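PDB 1T82: hypothetical acetyltransferase from Shewanella oneidensis, which is of unestablished activity but, as a dimeric hotdog-fold protein, may act as a thioesterase or acyltransferase. Local coordinates for residues B[31-36]-B[47-52]; B[41-46]-B[110-115]; B[64-69]-B[93-98]; B[114-119]-B[127-132]; B[131-136]-B[143-148]. All blocks are in the same frame, centred on the assembly; numbering follows the deposited sequence.

Contact 1. Residues B[31-36]-B[47-52]; sequences FMQIAP and SAPLAP
The ring of Phe31 runs alongside Pro52, the two side chains directed oppositely. CG of Phe31 anti to its backbone N (chi1 174°) swings the ring over to Pro52: Phe31 CE1 lies 3.6 Å from Pro52 O, oblique to the ring, and 4.0 Å from Pro52 CB, while Phe31 O lies 3.5 Å from that same CB. The ring is also stacked on Phe31 of the second subunit, so this corner belongs partly to the dimer interface. Gln33, at positive phi, closes the helix 27-31 with a Schellman motif, and its CB meets Pro49 CD at 3.5 Å. Beyond it the chain enters strand 35-40, the edge strand of the hotdog sheet within this chain, where Ala35 and Ser47 form an antiparallel hydrogen-bonded pair: Ala35 N to Ser47 O, 3.0 Å, and Ser47 N to Ala35 O, 3.1 Å. Ser47 OG turns elsewhere, to the backbone O of Pro107. A glycine in place of Pro49 removes CG and CD, which would probably open a gap beside Gln33 CB and O and let the loop backbone turn more freely. Ile34 directs CG1 beside its backbone N (chi1 -58°), which sets CG1 3.9 Å from Ala48 CB; Ala48 CB also lies 3.6 Å from Met32 O.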
# COMPACT_ATOMS: atom_id res chain seq x y z
N PHE B 31 9.46 5.97 8.53
CA PHE B 31 9.13 7.28 7.99
C PHE B 31 7.65 7.59 8.25
O PHE B 31 7.30 8.71 8.59
CB PHE B 31 9.42 7.35 6.48
CG PHE B 31 8.97 8.63 5.84
CD1 PHE B 31 7.69 8.73 5.31
CD2 PHE B 31 9.80 9.75 5.83
CE1 PHE B 31 7.23 9.94 4.78
CE2 PHE B 31 9.35 10.96 5.30
CZ PHE B 31 8.06 11.05 4.77
N MSE B 32 6.81 6.57 8.09
CA MSE B 32 5.37 6.73 8.31
C MSE B 32 5.00 6.79 9.79
O MSE B 32 3.84 7.07 10.13
CB MSE B 32 4.61 5.58 7.63
CG MSE B 32 4.63 5.60 6.12
SE MSE B 32 3.52 4.21 5.38
CE MSE B 32 3.67 4.64 3.51
N GLN B 33 5.97 6.51 10.65
CA GLN B 33 5.77 6.53 12.10
C GLN B 33 4.65 5.59 12.56
O GLN B 33 3.87 5.92 13.45
CB GLN B 33 5.50 7.96 12.58
CG GLN B 33 6.68 8.90 12.36
CD GLN B 33 7.85 8.63 13.30
OE1 GLN B 33 7.91 7.59 13.96
NE2 GLN B 33 8.79 9.58 13.36
N ILE B 34 4.58 4.42 11.93
CA ILE B 34 3.57 3.44 12.28
C ILE B 34 3.97 2.74 13.57
O ILE B 34 5.12 2.34 13.74
CB ILE B 34 3.42 2.39 11.15
CG1 ILE B 34 3.05 3.10 9.85
CG2 ILE B 34 2.37 1.35 11.53
CD1 ILE B 34 3.02 2.20 8.63
N ALA B 35 3.02 2.62 14.49
CA ALA B 35 3.31 1.97 15.76
C ALA B 35 2.08 1.31 16.35
O ALA B 35 0.96 1.77 16.17
CB ALA B 35 3.87 2.99 16.75
N PRO B 36 2.29 0.19 17.07
CA PRO B 36 1.18 -0.54 17.70
C PRO B 36 0.59 0.27 18.84
O PRO B 36 1.29 1.04 19.50
CB PRO B 36 1.85 -1.82 18.20
CG PRO B 36 3.02 -1.99 17.29
CD PRO B 36 3.54 -0.58 17.16
N SER B 47 -1.68 2.42 14.75
CA SER B 47 -1.95 3.76 14.27
C SER B 47 -0.70 4.39 13.69
O SER B 47 0.38 3.80 13.71
CB SER B 47 -2.50 4.64 15.41
OG SER B 47 -2.93 5.91 14.92
N ALA B 48 -0.86 5.60 13.17
CA ALA B 48 0.24 6.36 12.59
C ALA B 48 -0.26 7.79 12.50
O ALA B 48 -1.46 8.02 12.32
CB ALA B 48 0.61 5.83 11.21
N PRO B 49 0.64 8.76 12.63
CA PRO B 49 0.25 10.17 12.54
C PRO B 49 -0.10 10.50 11.11
O PRO B 49 0.34 9.82 10.17
CB PRO B 49 1.51 10.90 13.01
CG PRO B 49 2.60 10.00 12.54
CD PRO B 49 2.08 8.63 12.92
N LEU B 50 -0.90 11.54 10.93
CA LEU B 50 -1.30 11.94 9.60
C LEU B 50 -0.18 12.67 8.86
O LEU B 50 0.05 12.44 7.68
CB LEU B 50 -2.53 12.84 9.68
CG LEU B 50 -3.12 13.32 8.35
CD1 LEU B 50 -3.41 12.14 7.43
CD2 LEU B 50 -4.39 14.11 8.64
N ALA B 51 0.54 13.53 9.58
CA ALA B 51 1.60 14.36 9.00
C ALA B 51 2.49 13.81 7.88
O ALA B 51 2.51 14.38 6.79
CB ALA B 51 2.48 14.93 10.13
N PRO B 52 3.24 12.72 8.13
CA PRO B 52 4.10 12.20 7.06
C PRO B 52 3.32 11.42 6.01
O PRO B 52 3.82 11.11 4.93
CB PRO B 52 5.08 11.31 7.82
CG PRO B 52 4.23 10.76 8.93
CD PRO B 52 3.40 11.95 9.38

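Contact 2. Residues B[41-46]-B[110-115]; sequences DGELSV and KVRWPD
Arg112 folds its guanidinium across Glu43, its antiparallel non-hydrogen-bonded partner where strand 43-47 meets strand 108-112 in the hotdog sheet. From its CB, which lies near Gly42 O, the chain runs out through Arg112 CG, 3.9 Å from that same Gly42 O. A bend at chi3 (-66°) then brings the head back over the neighbouring strand. CZ comes to rest with Glu43 CB over one face of the guanidinium. Arg112 NH1 meets Asp41 O at the edge, in the guanidinium plane, at 2.9 Å; the angle at hydrogen is only 129°, a weak bond. Arg112 NH2 ends 3.6 Å from Glu43 OE2, a salt bridge of charges alone, because the oxygen stands well out of the guanidinium plane and no N-H points at it. The carboxylate and guanidinium planes are 35° apart. Glu43 gets there as an extended chain, and its OE2 also touches Lys110 CD. Lys110 in turn makes a cation-pi contact with Phe136 on the next strand. On the other face of the sheet, toward helix 62-84, Leu44 CB packs on Val111 CG1 at 3.7 Å. Beneath these side chains Leu44 and Val111 exchange both backbone bonds, Leu44 N to Val111 O at 2.9 Å and Val111 N to Leu44 O at 3.0 Å. Beyond Glu43 and Arg112, Trp113 N gives an almost straight bond to Gly42 O, 2.9 Å.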
# COMPACT_ATOMS: atom_id res chain seq x y z
N ASP B 41 -7.38 -9.42 24.10
CA ASP B 41 -8.57 -10.15 23.70
C ASP B 41 -8.57 -10.53 22.23
O ASP B 41 -9.63 -10.57 21.59
CB ASP B 41 -9.83 -9.33 24.01
CG ASP B 41 -10.31 -9.52 25.43
OD1 ASP B 41 -9.52 -9.26 26.36
OD2 ASP B 41 -11.48 -9.92 25.60
N GLY B 42 -7.39 -10.81 21.69
CA GLY B 42 -7.29 -11.21 20.30
C GLY B 42 -7.40 -10.10 19.27
O GLY B 42 -7.50 -10.38 18.07
N GLU B 43 -7.37 -8.85 19.71
CA GLU B 43 -7.46 -7.72 18.79
C GLU B 43 -6.21 -6.85 18.82
O GLU B 43 -5.79 -6.40 19.89
CB GLU B 43 -8.68 -6.86 19.10
CG GLU B 43 -8.88 -5.71 18.12
CD GLU B 43 -10.12 -4.90 18.41
OE1 GLU B 43 -10.20 -4.30 19.50
OE2 GLU B 43 -11.02 -4.86 17.54
N LEU B 44 -5.62 -6.62 17.65
CA LEU B 44 -4.45 -5.77 17.54
C LEU B 44 -4.89 -4.42 16.98
O LEU B 44 -5.60 -4.36 15.98
CB LEU B 44 -3.40 -6.40 16.61
CG LEU B 44 -2.22 -5.50 16.22
CD1 LEU B 44 -1.40 -5.16 17.47
CD2 LEU B 44 -1.34 -6.19 15.18
N SER B 45 -4.47 -3.35 17.64
CA SER B 45 -4.80 -1.99 17.20
C SER B 45 -3.49 -1.28 16.87
O SER B 45 -2.53 -1.32 17.64
CB SER B 45 -5.54 -1.24 18.31
OG SER B 45 -6.85 -1.75 18.49
N VAL B 46 -3.45 -0.62 15.71
CA VAL B 46 -2.26 0.09 15.24
C VAL B 46 -2.63 1.49 14.74
O VAL B 46 -3.78 1.73 14.36
CB VAL B 46 -1.61 -0.71 14.07
CG1 VAL B 46 -0.43 0.05 13.49
CG2 VAL B 46 -1.17 -2.08 14.57
N LYS B 110 -7.51 -1.79 13.10
CA LYS B 110 -7.75 -2.98 13.89
C LYS B 110 -7.88 -4.29 13.12
O LYS B 110 -8.39 -4.33 12.00
CB LYS B 110 -9.02 -2.78 14.71
CG LYS B 110 -9.04 -1.49 15.52
CD LYS B 110 -10.38 -1.31 16.24
CE LYS B 110 -10.42 -0.02 17.04
NZ LYS B 110 -11.72 0.15 17.76
N VAL B 111 -7.41 -5.36 13.75
CA VAL B 111 -7.51 -6.70 13.19
C VAL B 111 -7.77 -7.66 14.35
O VAL B 111 -7.16 -7.55 15.42
CB VAL B 111 -6.22 -7.12 12.42
CG1 VAL B 111 -5.02 -7.14 13.35
CG2 VAL B 111 -6.43 -8.48 11.77
N ARG B 112 -8.70 -8.59 14.14
CA ARG B 112 -9.06 -9.58 15.15
C ARG B 112 -8.64 -10.95 14.65
O ARG B 112 -8.91 -11.31 13.51
CB ARG B 112 -10.57 -9.56 15.42
CG ARG B 112 -11.02 -10.56 16.48
CD ARG B 112 -12.47 -10.35 16.90
NE ARG B 112 -12.67 -9.08 17.60
CZ ARG B 112 -12.19 -8.79 18.81
NH1 ARG B 112 -11.48 -9.69 19.47
NH2 ARG B 112 -12.43 -7.61 19.35
N TRP B 113 -7.98 -11.72 15.51
CA TRP B 113 -7.51 -13.05 15.16
C TRP B 113 -8.68 -14.02 14.95
O TRP B 113 -9.53 -14.17 15.83
CB TRP B 113 -6.58 -13.57 16.26
CG TRP B 113 -5.91 -14.86 15.93
CD1 TRP B 113 -6.02 -16.04 16.63
CD2 TRP B 113 -5.02 -15.11 14.85
NE1 TRP B 113 -5.25 -17.00 16.04
CE2 TRP B 113 -4.62 -16.47 14.94
CE3 TRP B 113 -4.51 -14.33 13.80
CZ2 TRP B 113 -3.73 -17.05 14.03
CZ3 TRP B 113 -3.63 -14.91 12.89
CH2 TRP B 113 -3.25 -16.27 13.02
N PRO B 114 -8.74 -14.69 13.78
CA PRO B 114 -9.80 -15.64 13.46
C PRO B 114 -9.51 -17.07 13.94
O PRO B 114 -10.13 -18.02 13.47
CB PRO B 114 -9.88 -15.55 11.95
CG PRO B 114 -8.44 -15.38 11.57
CD PRO B 114 -7.95 -14.36 12.58
N ASP B 115 -8.58 -17.20 14.88
CA ASP B 115 -8.20 -18.50 15.43
C ASP B 115 -7.71 -19.49 14.37
O ASP B 115 -8.09 -20.66 14.37
CB ASP B 115 -9.37 -19.15 16.18
CG ASP B 115 -9.82 -18.33 17.37
OD1 ASP B 115 -8.99 -17.60 17.95
OD2 ASP B 115 -11.01 -18.45 17.74

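Contact 3. Residues B[64-69]-B[93-98]; sequences SIYTIM and ADAHIR
Ile97 pushes its CD1 methyl against the wall of helix 62-84, resting 3.8 Å from Tyr66 CA. This is the central helix of the hotdog fold lying against strand 89-99, the segment axes 10.1 Å apart and their directions 131° from each other. CG1 of Ile97 stands anti to the backbone N (chi1 -178°) and the chain continues extended, which carries CD1 between three helix side chains. Met69 SE lies 3.9 Å from Ile97 CD1 and Ile65 CG2 4.2 Å from Ile97 CD1, Ile65 crossing Ile97 at about a right angle. Tyr66 meets the same methyl with CB and the edge of its ring. All five touching residues are buried. Tyr66 runs out along the strand toward Ala95, whose methyl lies at the ring edge, near its plane. The tyrosine hydroxyl is hydrogen-bonded to that of Tyr99 of the second subunit, and the ring stacks on Tyr66 of that subunit; strand 89-99 pairs antiparallel with a strand of the partner, continuing the sheet across the dimer. Within the strand, on its other face, Arg98 NH2 donates to His96 NE2 at 3.3 Å, each group close to the plane of the other. Tyr66 OH sits 3.8 Å from Ala95 CB.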
# COMPACT_ATOMS: atom_id res chain seq x y z
N SER B 64 -0.43 5.17 2.12
CA SER B 64 -0.14 5.05 3.54
C SER B 64 -1.24 4.24 4.21
O SER B 64 -0.97 3.40 5.06
CB SER B 64 -0.02 6.43 4.19
OG SER B 64 1.11 7.12 3.69
N ILE B 65 -2.49 4.50 3.81
CA ILE B 65 -3.62 3.77 4.36
C ILE B 65 -3.38 2.27 4.14
O ILE B 65 -3.45 1.48 5.07
CB ILE B 65 -4.94 4.20 3.68
CG1 ILE B 65 -5.28 5.64 4.09
CG2 ILE B 65 -6.08 3.25 4.07
CD1 ILE B 65 -6.54 6.18 3.42
N TYR B 66 -3.08 1.90 2.90
CA TYR B 66 -2.82 0.50 2.57
C TYR B 66 -1.65 -0.06 3.35
O TYR B 66 -1.72 -1.16 3.92
CB TYR B 66 -2.52 0.34 1.08
CG TYR B 66 -2.15 -1.08 0.69
CD1 TYR B 66 -3.12 -2.00 0.31
CD2 TYR B 66 -0.81 -1.51 0.73
CE1 TYR B 66 -2.78 -3.31 -0.04
CE2 TYR B 66 -0.47 -2.82 0.39
CZ TYR B 66 -1.46 -3.70 0.00
OH TYR B 66 -1.12 -4.98 -0.37
N THR B 67 -0.55 0.68 3.39
CA THR B 67 0.63 0.21 4.08
C THR B 67 0.40 -0.05 5.56
O THR B 67 0.82 -1.08 6.08
CB THR B 67 1.80 1.19 3.91
OG1 THR B 67 2.15 1.27 2.52
CG2 THR B 67 3.01 0.70 4.70
N ILE B 68 -0.27 0.87 6.25
CA ILE B 68 -0.51 0.64 7.67
C ILE B 68 -1.41 -0.57 7.88
O ILE B 68 -1.22 -1.34 8.82
CB ILE B 68 -1.10 1.90 8.38
CG1 ILE B 68 -1.31 1.62 9.87
CG2 ILE B 68 -2.41 2.30 7.74
CD1 ILE B 68 -1.60 2.87 10.68
N MSE B 69 -2.38 -0.77 6.99
CA MSE B 69 -3.27 -1.91 7.12
C MSE B 69 -2.53 -3.21 6.86
O MSE B 69 -2.72 -4.19 7.58
CB MSE B 69 -4.48 -1.76 6.19
CG MSE B 69 -5.33 -0.56 6.56
SE MSE B 69 -6.85 -0.22 5.43
CE MSE B 69 -8.22 -1.13 6.45
N ALA B 93 0.31 -12.45 0.09
CA ALA B 93 0.13 -13.01 -1.25
C ALA B 93 -0.83 -12.19 -2.10
O ALA B 93 -0.55 -11.92 -3.26
CB ALA B 93 -0.37 -14.44 -1.14
N ASP B 94 -1.96 -11.81 -1.52
CA ASP B 94 -2.93 -11.01 -2.26
C ASP B 94 -3.77 -10.21 -1.29
O ASP B 94 -3.99 -10.61 -0.14
CB ASP B 94 -3.83 -11.91 -3.11
CG ASP B 94 -4.55 -12.95 -2.30
OD1 ASP B 94 -3.89 -13.88 -1.79
OD2 ASP B 94 -5.79 -12.85 -2.17
N ALA B 95 -4.24 -9.06 -1.75
CA ALA B 95 -5.05 -8.22 -0.90
C ALA B 95 -6.02 -7.38 -1.69
O ALA B 95 -5.79 -7.08 -2.86
CB ALA B 95 -4.14 -7.33 -0.06
N HIS B 96 -7.11 -7.02 -1.04
CA HIS B 96 -8.14 -6.19 -1.63
C HIS B 96 -8.40 -5.07 -0.64
O HIS B 96 -8.55 -5.31 0.56
CB HIS B 96 -9.41 -7.00 -1.86
CG HIS B 96 -10.55 -6.19 -2.37
ND1 HIS B 96 -10.44 -5.36 -3.47
CD2 HIS B 96 -11.83 -6.07 -1.95
CE1 HIS B 96 -11.60 -4.77 -3.70
NE2 HIS B 96 -12.46 -5.19 -2.79
N ILE B 97 -8.47 -3.83 -1.12
CA ILE B 97 -8.72 -2.70 -0.24
C ILE B 97 -9.79 -1.79 -0.84
O ILE B 97 -9.81 -1.55 -2.04
CB ILE B 97 -7.42 -1.89 0.03
CG1 ILE B 97 -7.71 -0.74 1.00
CG2 ILE B 97 -6.86 -1.34 -1.28
CD1 ILE B 97 -6.46 -0.06 1.56
N ARG B 98 -10.69 -1.31 0.02
CA ARG B 98 -11.74 -0.40 -0.41
C ARG B 98 -11.62 0.86 0.43
O ARG B 98 -11.52 0.78 1.66
CB ARG B 98 -13.12 -1.02 -0.22
CG ARG B 98 -13.30 -2.38 -0.89
CD ARG B 98 -14.74 -2.86 -0.81
NE ARG B 98 -15.61 -2.10 -1.70
CZ ARG B 98 -15.64 -2.25 -3.02
NH1 ARG B 98 -16.46 -1.51 -3.76
NH2 ARG B 98 -14.87 -3.16 -3.61

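Contact 4. Residues B[114-119]-B[127-132]; sequences PDTNLS and AKVKLE
Thr116 is turned so that OG1 stands beside its own backbone N (chi1 -47°), which puts CG2 anti to that N and sends the hydroxyl and the methyl to different atoms of strand 127-137. Thr116 CG2 lies 3.6 Å from Lys128 O, and Thr116 OG1 is 3.8 Å from Val129 CG1. The same hydroxyl is linked to the strand backbone by a water 2.9 Å from Thr116 OG1 and 2.8 Å from Lys130 N, accepting from the latter; the water bridge thus supplies a partner for a strand amide in a contact that has no direct hydrogen bond. The two methyls of Val129 meet different residues: with CG1 anti to the backbone N (chi1 -175°), Val129 CG2 is left beside that N and meets Leu118 CD2 at 4.0 Å, the two side chains crossing at about a right angle. At the other end Pro114 and Leu131 also cross near a right angle, Pro114 CD coming within 3.5 Å of Leu131 CD2, while Pro114 CG lies 3.9 Å from Lys130 O. The touching parts of loop and strand run 156° apart in direction, joined by side chains and water. Trp113 lies against Leu118, Val129 and Leu131, and Leu118 and Leu131 both reach helix 62-84, so the loop after strand 108-112 packs on both that helix and strand 127-137, whose backbone is bonded to strand 140-152.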
# COMPACT_ATOMS: atom_id res chain seq x y z
N PRO B 114 -8.74 -14.69 13.78
CA PRO B 114 -9.80 -15.64 13.46
C PRO B 114 -9.51 -17.07 13.94
O PRO B 114 -10.13 -18.02 13.47
CB PRO B 114 -9.88 -15.55 11.95
CG PRO B 114 -8.44 -15.38 11.57
CD PRO B 114 -7.95 -14.36 12.58
N ASP B 115 -8.58 -17.20 14.88
CA ASP B 115 -8.20 -18.50 15.43
C ASP B 115 -7.71 -19.49 14.37
O ASP B 115 -8.09 -20.66 14.37
CB ASP B 115 -9.37 -19.15 16.18
CG ASP B 115 -9.82 -18.33 17.37
OD1 ASP B 115 -8.99 -17.60 17.95
OD2 ASP B 115 -11.01 -18.45 17.74
N THR B 116 -6.86 -19.00 13.48
CA THR B 116 -6.31 -19.83 12.41
C THR B 116 -5.38 -20.89 12.99
O THR B 116 -4.65 -20.64 13.94
CB THR B 116 -5.52 -18.97 11.42
OG1 THR B 116 -6.30 -17.81 11.08
CG2 THR B 116 -5.21 -19.75 10.15
N ASN B 117 -5.43 -22.08 12.40
CA ASN B 117 -4.59 -23.18 12.86
C ASN B 117 -3.19 -22.98 12.29
O ASN B 117 -2.99 -23.03 11.08
CB ASN B 117 -5.16 -24.51 12.37
CG ASN B 117 -4.43 -25.71 12.94
OD1 ASN B 117 -4.82 -26.85 12.70
ND2 ASN B 117 -3.37 -25.46 13.70
N LEU B 118 -2.22 -22.74 13.17
CA LEU B 118 -0.85 -22.53 12.73
C LEU B 118 -0.00 -23.78 12.92
O LEU B 118 1.21 -23.76 12.70
CB LEU B 118 -0.22 -21.36 13.49
CG LEU B 118 -0.93 -20.01 13.35
CD1 LEU B 118 -0.22 -18.98 14.21
CD2 LEU B 118 -0.94 -19.59 11.89
N SER B 119 -0.64 -24.88 13.32
CA SER B 119 0.08 -26.14 13.54
C SER B 119 0.95 -26.57 12.35
O SER B 119 2.03 -27.12 12.55
CB SER B 119 -0.90 -27.26 13.92
OG SER B 119 -1.84 -27.52 12.90
N ALA B 127 1.77 -22.15 6.06
CA ALA B 127 0.43 -21.93 6.61
C ALA B 127 -0.19 -20.68 5.98
O ALA B 127 0.49 -19.67 5.81
CB ALA B 127 0.50 -21.78 8.12
N LYS B 128 -1.47 -20.77 5.64
CA LYS B 128 -2.19 -19.65 5.04
C LYS B 128 -3.07 -18.97 6.08
O LYS B 128 -3.78 -19.64 6.83
CB LYS B 128 -3.06 -20.15 3.88
CG LYS B 128 -2.26 -20.73 2.72
CD LYS B 128 -3.17 -21.40 1.70
CE LYS B 128 -2.37 -22.06 0.59
NZ LYS B 128 -3.23 -22.87 -0.32
N VAL B 129 -3.03 -17.64 6.12
CA VAL B 129 -3.82 -16.89 7.08
C VAL B 129 -4.59 -15.76 6.40
O VAL B 129 -3.99 -14.84 5.84
CB VAL B 129 -2.93 -16.26 8.17
CG1 VAL B 129 -3.79 -15.58 9.23
CG2 VAL B 129 -2.05 -17.33 8.81
N LYS B 130 -5.91 -15.84 6.43
CA LYS B 130 -6.74 -14.81 5.82
C LYS B 130 -7.16 -13.85 6.93
O LYS B 130 -7.81 -14.25 7.89
CB LYS B 130 -7.99 -15.42 5.18
CG LYS B 130 -8.42 -14.71 3.90
CD LYS B 130 -9.91 -14.85 3.62
CE LYS B 130 -10.35 -16.30 3.49
NZ LYS B 130 -11.81 -16.40 3.18
N LEU B 131 -6.77 -12.58 6.80
CA LEU B 131 -7.12 -11.59 7.81
C LEU B 131 -7.90 -10.42 7.26
O LEU B 131 -7.77 -10.04 6.09
CB LEU B 131 -5.85 -11.04 8.48
CG LEU B 131 -4.98 -12.01 9.28
CD1 LEU B 131 -3.79 -11.26 9.86
CD2 LEU B 131 -5.81 -12.62 10.40
N GLU B 132 -8.73 -9.84 8.12
CA GLU B 132 -9.52 -8.68 7.75
C GLU B 132 -9.05 -7.53 8.62
O GLU B 132 -9.01 -7.65 9.84
CB GLU B 132 -11.00 -8.94 8.02
CG GLU B 132 -11.90 -7.80 7.64
CD GLU B 132 -13.36 -8.14 7.84
OE1 GLU B 132 -13.79 -8.22 9.01
OE2 GLU B 132 -14.06 -8.35 6.83
O HOH W 1 -7.19 -17.55 8.30

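Contact 5. Residues B[131-136]-B[143-148]; sequences LEVQLF and AQFDGL
Leu131 opens the antiparallel ladder of the hairpin 127-137/140-152, part of the hotdog sheet, as a hydrogen-bonded pair with Gly147, whose N reaches Leu131 O at 3.0 Å. Glu132 comes next, on the face it shares with Gln134, Gln144 and Asp146. Its side chain runs alongside that of Asp146, Glu132 OE2 3.9 Å from Asp146 OD1, two like charges that probably disfavour each other, and Gln144 NE2 packs at 3.2 Å against Glu132 CG. Val133 turns to the opposite face, toward helix 62-84, where CG2 stands beside its backbone N and touches Phe145 CD1 at 3.7 Å; the two side chains point the same way, and Met69 covers Phe145 from the helix. Gln134 returns to the Glu132 face. Gln144, bent at chi2 (65°), curls its amide back across the strands to meet it, the two amide planes 40° apart. A leucine in place of Gln134 lacks NE2, so Gln144 OE1 loses this donor and its amide would probably be freer to turn. Leu135 again faces the helix, with CB 4.1 Å from Ala143 CB and Ile65 and Met69 beyond. The bond between the glutamines is nearly straight, 177° at hydrogen: Gln134 NE2 lies in the carbonyl plane of Gln144, on a lone pair of OE1, at 2.8 Å.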
# COMPACT_ATOMS: atom_id res chain seq x y z
N LEU B 131 -6.77 -12.58 6.80
CA LEU B 131 -7.12 -11.59 7.81
C LEU B 131 -7.90 -10.42 7.26
O LEU B 131 -7.77 -10.04 6.09
CB LEU B 131 -5.85 -11.04 8.48
CG LEU B 131 -4.98 -12.01 9.28
CD1 LEU B 131 -3.79 -11.26 9.86
CD2 LEU B 131 -5.81 -12.62 10.40
N GLU B 132 -8.73 -9.84 8.12
CA GLU B 132 -9.52 -8.68 7.75
C GLU B 132 -9.05 -7.53 8.62
O GLU B 132 -9.01 -7.65 9.84
CB GLU B 132 -11.00 -8.94 8.02
CG GLU B 132 -11.90 -7.80 7.64
CD GLU B 132 -13.36 -8.14 7.84
OE1 GLU B 132 -13.79 -8.22 9.01
OE2 GLU B 132 -14.06 -8.35 6.83
N VAL B 133 -8.68 -6.42 7.99
CA VAL B 133 -8.22 -5.26 8.74
C VAL B 133 -9.17 -4.11 8.45
O VAL B 133 -9.59 -3.92 7.31
CB VAL B 133 -6.79 -4.85 8.31
CG1 VAL B 133 -6.33 -3.66 9.15
CG2 VAL B 133 -5.84 -6.02 8.47
N GLN B 134 -9.53 -3.35 9.49
CA GLN B 134 -10.43 -2.22 9.31
C GLN B 134 -9.77 -0.95 9.83
O GLN B 134 -9.06 -0.98 10.83
CB GLN B 134 -11.74 -2.44 10.06
CG GLN B 134 -12.57 -3.59 9.54
CD GLN B 134 -13.95 -3.62 10.14
OE1 GLN B 134 -14.11 -3.67 11.36
NE2 GLN B 134 -14.97 -3.58 9.29
N LEU B 135 -10.00 0.16 9.15
CA LEU B 135 -9.42 1.43 9.57
C LEU B 135 -10.53 2.41 9.93
O LEU B 135 -11.44 2.66 9.14
CB LEU B 135 -8.54 2.00 8.45
CG LEU B 135 -7.78 3.30 8.74
CD1 LEU B 135 -6.49 3.33 7.92
CD2 LEU B 135 -8.66 4.50 8.42
N PHE B 136 -10.45 2.94 11.14
CA PHE B 136 -11.44 3.89 11.64
C PHE B 136 -10.80 5.24 11.95
O PHE B 136 -9.62 5.31 12.29
CB PHE B 136 -12.08 3.37 12.93
CG PHE B 136 -12.74 2.02 12.80
CD1 PHE B 136 -11.99 0.85 12.89
CD2 PHE B 136 -14.11 1.93 12.56
CE1 PHE B 136 -12.60 -0.39 12.76
CE2 PHE B 136 -14.72 0.69 12.42
CZ PHE B 136 -13.97 -0.48 12.52
N ALA B 143 -11.88 2.65 5.77
CA ALA B 143 -11.26 1.75 4.80
C ALA B 143 -11.35 0.29 5.26
O ALA B 143 -11.31 -0.00 6.45
CB ALA B 143 -9.79 2.14 4.55
N GLN B 144 -11.48 -0.60 4.28
CA GLN B 144 -11.62 -2.04 4.51
C GLN B 144 -10.52 -2.80 3.75
O GLN B 144 -10.27 -2.54 2.58
CB GLN B 144 -12.99 -2.52 4.03
CG GLN B 144 -13.36 -3.92 4.45
CD GLN B 144 -13.51 -4.06 5.95
OE1 GLN B 144 -14.38 -3.43 6.57
NE2 GLN B 144 -12.65 -4.87 6.56
N PHE B 145 -9.91 -3.76 4.43
CA PHE B 145 -8.81 -4.54 3.87
C PHE B 145 -8.97 -6.04 4.10
O PHE B 145 -9.34 -6.48 5.19
CB PHE B 145 -7.51 -4.02 4.49
CG PHE B 145 -6.27 -4.80 4.12
CD1 PHE B 145 -5.92 -5.96 4.80
CD2 PHE B 145 -5.40 -4.30 3.15
CE1 PHE B 145 -4.72 -6.62 4.52
CE2 PHE B 145 -4.20 -4.95 2.86
CZ PHE B 145 -3.86 -6.11 3.56
N ASP B 146 -8.69 -6.81 3.06
CA ASP B 146 -8.75 -8.26 3.14
C ASP B 146 -7.44 -8.76 2.58
O ASP B 146 -7.10 -8.48 1.43
CB ASP B 146 -9.94 -8.79 2.34
CG ASP B 146 -11.26 -8.58 3.06
OD1 ASP B 146 -11.45 -9.21 4.12
OD2 ASP B 146 -12.09 -7.78 2.58
N GLY B 147 -6.68 -9.48 3.39
CA GLY B 147 -5.40 -9.97 2.93
C GLY B 147 -5.15 -11.43 3.21
O GLY B 147 -5.56 -11.96 4.25
N LEU B 148 -4.50 -12.09 2.27
CA LEU B 148 -4.16 -13.50 2.44
C LEU B 148 -2.66 -13.54 2.70
O LEU B 148 -1.87 -13.18 1.83
CB LEU B 148 -4.48 -14.29 1.18
CG LEU B 148 -4.05 -15.76 1.20
CD1 LEU B 148 -4.73 -16.48 2.35
CD2 LEU B 148 -4.39 -16.42 -0.13

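All five contacts reach one antiparallel sheet, ordered 35-40, 43-47, 108-112, 127-137, 140-152, 89-99, with helix 62-84 packed on it: a hotdog fold. Contacts 1 and 3 lie at the two ends of the sheet within this chain, centres about 15 Å apart, yet Ile68 packs on Ser47 and Ala48, and Met32 on Ser64 and Thr67. Both reach the second subunit, into which the sheet continues at strand 89-99. Contacts 3 and 5 have centres about 7 Å apart. Contacts 4 and 5 share strand 127-137, contacts 2 and 4 Pro114 and Asp115. Contacts 1 and 4 have centres about 26 Å apart. Contact 2 pairs strands 43-47 and 108-112 across the intervening helix 62-84 and strand 89-99, which form contact 3.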